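Local structure of 3-hydroxyacyl-thioester dehydratase Z (Mycobacterium tuberculosis, 2C2I) at residues T27-E30 with V31-A35. The protein probably catalyses the reversible hydration of trans-2-enoyl-CoA to (3R)-3-hydroxyacyl-CoA, working as a homodimer with the hotdog fold. Residues are numbered along the deposited sequence; the frame is centred on the assembly and turned at random.
Sequences TQEE and VNLFA
Gln28 and Asn32 join their side-chain amides one turn apart at the start of helix 28-38. Gln28 NE2 donates to Asn32 OD1 over 2.8 Å, and the acceptor lies close to the plane of the Gln28 amide. The two amide planes are 34° apart. The Gln28 chain bends at chi2 (66°), which brings its amide round to Asn32, one turn further on. NE2 also donates to His45 O, and OE1 bonds to Thr59 OG1.

Backbone bonds run from Val31 N to Thr27 O (3.1 Å) and from Asn32 N to Gln28 O (2.8 Å). Leu33 N to Glu29 O and Phe34 N to Glu30 O continue the series.

Thr27 is the N-cap. Glu30 N donates to Thr27 OG1 (3.2 Å), and Thr27 N donates to Glu30 OE1 (3.1 Å) from above the carboxylate plane. This reciprocal pair is a capping box.

In van der Waals contact, Val31 CG2 lies against the carbonyl oxygen Thr27 O at 3.3 Å, and Glu29 CD approaches Leu33 CD1 at 4.2 Å. Val31 also packs on His45 and His62. The Phe34 ring meets that of His62 in the same chain and that of Phe34 of the second subunit.

The capping box thus holds the helix start, and Gln28 NE2, shared between Asn32 OD1 and His45 O, links this turn to the backbone of His45, a residue probably important for catalysis.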
loop_
_atom_site.group_PDB
_atom_site.type_symbol
_atom_site.label_atom_id
_atom_site.label_comp_id
_atom_site.label_asym_id
_atom_site.label_seq_id
_atom_site.Cartn_x
_atom_site.Cartn_y
_atom_site.Cartn_z
ATOM N N THR A 27 -1.699 -2.640 16.600
ATOM C CA THR A 27 -1.855 -1.719 17.743
ATOM C C THR A 27 -2.115 -0.276 17.335
ATOM O O THR A 27 -1.839 0.114 16.202
ATOM C CB THR A 27 -0.621 -1.731 18.670
ATOM O OG1 THR A 27 0.528 -1.211 17.989
ATOM C CG2 THR A 27 -0.343 -3.150 19.178
ATOM N N GLN A 28 -2.622 0.522 18.273
ATOM C CA GLN A 28 -2.818 1.949 18.024
ATOM C C GLN A 28 -1.472 2.643 17.769
ATOM O O GLN A 28 -1.377 3.526 16.913
ATOM C CB GLN A 28 -3.582 2.613 19.174
ATOM C CG GLN A 28 -3.960 4.049 18.868
ATOM C CD GLN A 28 -4.958 4.172 17.726
ATOM O OE1 GLN A 28 -6.078 3.677 17.812
ATOM N NE2 GLN A 28 -4.559 4.869 16.660
ATOM N N GLU A 29 -0.432 2.219 18.488
ATOM C CA GLU A 29 0.919 2.758 18.295
ATOM C C GLU A 29 1.374 2.580 16.846
ATOM O O GLU A 29 1.965 3.480 16.270
ATOM C CB GLU A 29 1.914 2.115 19.276
ATOM C CG GLU A 29 3.304 1.808 18.712
ATOM C CD GLU A 29 4.455 2.681 19.230
ATOM O OE1 GLU A 29 5.557 2.112 19.403
ATOM O OE2 GLU A 29 4.297 3.912 19.442
ATOM N N GLU A 30 1.097 1.408 16.270
ATOM C CA GLU A 30 1.486 1.142 14.882
ATOM C C GLU A 30 0.677 1.987 13.924
ATOM O O GLU A 30 1.215 2.464 12.911
ATOM C CB GLU A 30 1.323 -0.338 14.545
ATOM C CG GLU A 30 2.289 -1.226 15.318
ATOM C CD GLU A 30 1.995 -2.704 15.119
ATOM O OE1 GLU A 30 0.811 -3.070 14.873
ATOM O OE2 GLU A 30 2.960 -3.491 15.181
ATOM N N VAL A 31 -0.604 2.158 14.232
ATOM C CA VAL A 31 -1.517 2.910 13.362
ATOM C C VAL A 31 -1.102 4.387 13.340
ATOM O O VAL A 31 -1.078 5.017 12.277
ATOM C CB VAL A 31 -2.999 2.720 13.760
ATOM C CG1 VAL A 31 -3.920 3.633 12.940
ATOM C CG2 VAL A 31 -3.432 1.269 13.558
ATOM N N ASN A 32 -0.749 4.907 14.521
ATOM C CA ASN A 32 -0.178 6.266 14.666
ATOM C C ASN A 32 1.142 6.476 13.936
ATOM O O ASN A 32 1.336 7.513 13.298
ATOM C CB ASN A 32 0.003 6.600 16.150
ATOM C CG ASN A 32 -1.301 6.603 16.913
ATOM O OD1 ASN A 32 -2.378 6.517 16.339
ATOM N ND2 ASN A 32 -1.203 6.689 18.235
ATOM N N LEU A 33 2.054 5.504 14.009
ATOM C CA LEU A 33 3.332 5.609 13.313
ATOM C C LEU A 33 3.071 5.628 11.806
ATOM O O LEU A 33 3.733 6.357 11.093
ATOM C CB LEU A 33 4.273 4.448 13.640
ATOM C CG LEU A 33 4.865 4.321 15.059
ATOM C CD1 LEU A 33 5.650 3.034 15.237
ATOM C CD2 LEU A 33 5.723 5.522 15.368
ATOM N N PHE A 34 2.108 4.814 11.358
ATOM C CA PHE A 34 1.735 4.753 9.938
ATOM C C PHE A 34 1.220 6.098 9.429
ATOM O O PHE A 34 1.580 6.554 8.323
ATOM C CB PHE A 34 0.692 3.668 9.681
ATOM C CG PHE A 34 0.541 3.322 8.213
ATOM C CD1 PHE A 34 1.443 2.462 7.598
ATOM C CD2 PHE A 34 -0.493 3.878 7.456
ATOM C CE1 PHE A 34 1.308 2.146 6.220
ATOM C CE2 PHE A 34 -0.635 3.580 6.077
ATOM C CZ PHE A 34 0.263 2.710 5.467
ATOM N N ALA A 35 0.338 6.694 10.230
ATOM C CA ALA A 35 -0.191 8.017 9.989
ATOM C C ALA A 35 0.943 9.027 9.896
ATOM O O ALA A 35 0.959 9.833 8.990
ATOM C CB ALA A 35 -1.190 8.413 11.112
#